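Local coordinates for protein 3-oxosteroid 1-dehydrogenase (Sterolibacterium denitrificans, PDB 7P18) that probably catalyses the FAD-dependent 1,2-dehydrogenation of 3-oxosteroids to 3-oxo-Delta(1)-steroids, at residues S66-E69 with A70-L74; L503-K506 with D507-L511. All coordinates share one frame; numbering follows the deposited sequence.

How the contacts relate
Contact 1 comes first along the chain and contact 2 much later. Contact 1 (66-74) is the start of helix 67-78. Contact 2 (503-511) is the hairpin turn that follows strand 486-502, together with the short strand 509-511. The two share no helix or strand, but both lie within the range of the FAD binding domain family. Their centres are 22 Å apart and their nearest atoms about 11 Å apart, so they do not touch. Neither touches a bound cofactor or steroid: the side chain of Y73 is about 12 Å from the bound steroid product, and that of T504 is about 12 Å from FAD. Both are therefore local elements of the surrounding fold.

Contact 1. Residues S66-E69 with A70-L74; sequences SFDE and ALTYL
T72 has chi1 at -69°, which sets OG1 beside its own backbone N and at the side of the helix that carries D68 one turn earlier. D68 has its CG roughly anti to the backbone N (chi1 -165°), and its carboxylate stands alongside the T72 hydroxyl. The two groups do not meet directly: D68 OD2 and T72 OG1 are 4.4 Å apart. Water 1 joins them, donating to D68 OD1 at 2.9 Å and lying 2.8 Å from T72 OG1. Water 2 also binds T72 OG1, but its bond to D68 OD2 is weak. Water 1 is therefore the main link between the carboxylate and the hydroxyl.

These residues form the N-terminal end of helix 67-78, with S66 at the N-cap. S66 OG accepts the N-H of E69 in a capping bond, E69 N to S66 OG, of 3.3 Å. The same hydroxyl donates to E69 OE1, which takes it on its anti lone pair. E69 OE2 pairs with K126 in a salt bridge, so the carboxylate is held from two directions. The helix then runs on regular backbone bonds. The N-H groups of A70, L71, T72 and Y73 bind the carbonyls of S66, F67, D68 and E69 in turn, with T72 N to D68 O at 3.0 Å.

F67, A70 and L71 meet helix 84-104 through L88 and L91. A70 is buried there, and its CB also lies 3.6 Å from S66 O. The Y73 ring reaches past the helix start, and its OH bonds to P537 O and Y119 N.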
# COMPACT_ATOMS: atom_id res chain seq x y z
N SER A 66 -18.95 -0.72 15.73
CA SER A 66 -20.23 -0.13 15.29
C SER A 66 -19.97 0.91 14.23
O SER A 66 -18.88 1.52 14.23
CB SER A 66 -20.98 0.50 16.46
OG SER A 66 -20.29 1.56 17.06
N PHE A 67 -20.98 1.11 13.42
CA PHE A 67 -21.04 2.16 12.39
C PHE A 67 -20.72 3.51 13.05
O PHE A 67 -19.88 4.29 12.51
CB PHE A 67 -22.43 2.15 11.75
CG PHE A 67 -22.60 3.16 10.65
CD1 PHE A 67 -22.98 4.46 10.93
CD2 PHE A 67 -22.39 2.79 9.33
CE1 PHE A 67 -23.17 5.38 9.91
CE2 PHE A 67 -22.55 3.71 8.31
CZ PHE A 67 -22.95 5.00 8.60
N ASP A 68 -21.36 3.84 14.16
CA ASP A 68 -21.18 5.20 14.75
C ASP A 68 -19.75 5.39 15.29
O ASP A 68 -19.20 6.50 15.15
CB ASP A 68 -22.20 5.47 15.85
CG ASP A 68 -22.28 6.94 16.20
OD1 ASP A 68 -22.53 7.75 15.28
OD2 ASP A 68 -21.99 7.26 17.35
N GLU A 69 -19.14 4.38 15.91
CA GLU A 69 -17.73 4.49 16.37
C GLU A 69 -16.80 4.72 15.15
O GLU A 69 -15.88 5.59 15.26
CB GLU A 69 -17.30 3.25 17.15
CG GLU A 69 -17.86 3.19 18.56
CD GLU A 69 -17.70 1.80 19.12
OE1 GLU A 69 -18.38 0.88 18.60
OE2 GLU A 69 -16.84 1.63 20.01
N ALA A 70 -16.99 3.97 14.07
CA ALA A 70 -16.19 4.05 12.84
C ALA A 70 -16.36 5.43 12.21
O ALA A 70 -15.37 6.00 11.69
CB ALA A 70 -16.52 2.92 11.91
N LEU A 71 -17.57 5.99 12.25
CA LEU A 71 -17.81 7.34 11.69
C LEU A 71 -17.10 8.37 12.57
O LEU A 71 -16.49 9.30 12.01
CB LEU A 71 -19.32 7.64 11.58
CG LEU A 71 -19.65 9.03 11.04
CD1 LEU A 71 -19.18 9.18 9.60
CD2 LEU A 71 -21.15 9.31 11.14
N THR A 72 -17.15 8.25 13.89
CA THR A 72 -16.44 9.15 14.82
C THR A 72 -14.95 9.18 14.45
O THR A 72 -14.36 10.26 14.29
CB THR A 72 -16.71 8.73 16.26
OG1 THR A 72 -18.09 9.03 16.53
CG2 THR A 72 -15.81 9.45 17.23
N TYR A 73 -14.36 8.01 14.32
CA TYR A 73 -12.94 7.83 13.94
C TYR A 73 -12.66 8.48 12.58
O TYR A 73 -11.69 9.25 12.51
CB TYR A 73 -12.59 6.36 13.97
CG TYR A 73 -11.14 6.04 13.76
CD1 TYR A 73 -10.21 6.24 14.76
CD2 TYR A 73 -10.70 5.49 12.57
CE1 TYR A 73 -8.87 5.91 14.60
CE2 TYR A 73 -9.36 5.15 12.40
CZ TYR A 73 -8.45 5.32 13.42
OH TYR A 73 -7.12 4.98 13.26
N LEU A 74 -13.43 8.19 11.54
CA LEU A 74 -13.18 8.77 10.19
C LEU A 74 -13.39 10.29 10.19
O LEU A 74 -12.63 11.00 9.52
CB LEU A 74 -14.02 8.06 9.13
CG LEU A 74 -13.54 6.65 8.78
CD1 LEU A 74 -14.36 6.12 7.64
CD2 LEU A 74 -12.04 6.68 8.45
O HOH W 1 -20.28 9.60 14.91
O HOH W 2 -18.74 7.07 18.46

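Contact 2. Residues L503-K506 with D507-L511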
# COMPACT_ATOMS: atom_id res chain seq x y z
N LEU A 503 -12.02 14.07 -8.06
CA LEU A 503 -13.05 14.18 -7.01
C LEU A 503 -14.23 13.31 -7.42
O LEU A 503 -14.66 13.36 -8.61
CB LEU A 503 -13.45 15.64 -6.82
CG LEU A 503 -14.49 15.87 -5.73
CD1 LEU A 503 -13.96 15.44 -4.38
CD2 LEU A 503 -14.92 17.32 -5.73
N THR A 504 -14.72 12.50 -6.51
CA THR A 504 -15.91 11.67 -6.71
C THR A 504 -16.94 11.94 -5.61
O THR A 504 -16.58 12.52 -4.54
CB THR A 504 -15.57 10.17 -6.74
OG1 THR A 504 -14.98 9.77 -5.49
CG2 THR A 504 -14.64 9.88 -7.90
N ASP A 505 -18.14 11.44 -5.83
CA ASP A 505 -19.25 11.42 -4.86
C ASP A 505 -19.29 10.03 -4.22
O ASP A 505 -18.38 9.21 -4.47
CB ASP A 505 -20.58 11.83 -5.49
CG ASP A 505 -21.17 10.85 -6.48
OD1 ASP A 505 -20.66 9.69 -6.56
OD2 ASP A 505 -22.16 11.22 -7.17
N LYS A 506 -20.32 9.79 -3.41
CA LYS A 506 -20.48 8.57 -2.60
C LYS A 506 -20.64 7.32 -3.46
O LYS A 506 -20.47 6.23 -2.94
CB LYS A 506 -21.68 8.74 -1.66
CG LYS A 506 -23.01 8.81 -2.39
CD LYS A 506 -24.20 8.82 -1.48
CE LYS A 506 -25.47 8.94 -2.28
NZ LYS A 506 -26.58 9.24 -1.36
N ASP A 507 -20.96 7.47 -4.74
CA ASP A 507 -21.19 6.35 -5.66
C ASP A 507 -20.05 6.27 -6.70
O ASP A 507 -20.21 5.60 -7.73
CB ASP A 507 -22.56 6.48 -6.30
CG ASP A 507 -23.68 6.28 -5.29
OD1 ASP A 507 -23.63 5.27 -4.59
OD2 ASP A 507 -24.54 7.17 -5.19
N ALA A 508 -18.94 6.95 -6.41
CA ALA A 508 -17.69 6.97 -7.22
C ALA A 508 -17.87 7.71 -8.53
O ALA A 508 -16.99 7.56 -9.44
CB ALA A 508 -17.23 5.56 -7.44
N ARG A 509 -18.91 8.55 -8.66
CA ARG A 509 -19.10 9.35 -9.89
C ARG A 509 -18.08 10.47 -9.90
O ARG A 509 -17.91 11.17 -8.87
CB ARG A 509 -20.53 9.89 -9.97
CG ARG A 509 -21.54 8.78 -10.19
CD ARG A 509 -22.92 9.32 -10.57
NE ARG A 509 -23.52 10.02 -9.46
CZ ARG A 509 -24.74 10.54 -9.46
NH1 ARG A 509 -25.49 10.45 -10.55
NH2 ARG A 509 -25.19 11.15 -8.38
N VAL A 510 -17.42 10.67 -11.03
CA VAL A 510 -16.52 11.83 -11.15
C VAL A 510 -17.34 13.13 -11.15
O VAL A 510 -18.31 13.23 -11.93
CB VAL A 510 -15.59 11.70 -12.36
CG1 VAL A 510 -14.74 12.93 -12.54
CG2 VAL A 510 -14.74 10.44 -12.23
N LEU A 511 -16.89 14.12 -10.40
CA LEU A 511 -17.51 15.46 -10.31
C LEU A 511 -16.70 16.49 -11.09
O LEU A 511 -15.44 16.47 -11.04
CB LEU A 511 -17.62 15.86 -8.84
CG LEU A 511 -18.37 14.87 -7.93
CD1 LEU A 511 -18.51 15.38 -6.51
CD2 LEU A 511 -19.77 14.57 -8.47
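D505 reaches across the turn to R509, and its atoms can be followed outward. CB lies 4.1 Å from L511 CD2. CG sits between the backbone N and the carbonyl carbon (chi1 69°), which folds the carboxylate in over the turn. OD1 accepts two backbone N-H groups, D507 N at 2.9 Å and R509 N at 3.0 Å, from opposite faces of the carboxylate plane. At the tip, OD2 offers its syn lone pair to R509 NE at 2.9 Å in a salt bridge; R509 NH2 adds a weak bond to the same OD2.

The turn is a type I beta turn from D505 to A508, closed by A508 N to D505 O. A508 takes a left-handed backbone (phi 70°), and D505 N bonds to R509 O, as in a hairpin with a G1 beta bulge. Beyond it, T504 and V510 form a non-hydrogen-bonded pair, and L511 N binds L503 O at 3.0 Å. With an alanine here in place of D505, the N-H groups of D507 and R509 would probably lose their shared acceptor, and the R509 guanidinium this carboxylate partner. D507 OD1 forms a salt bridge with R552, joining the turn to helix 543-559.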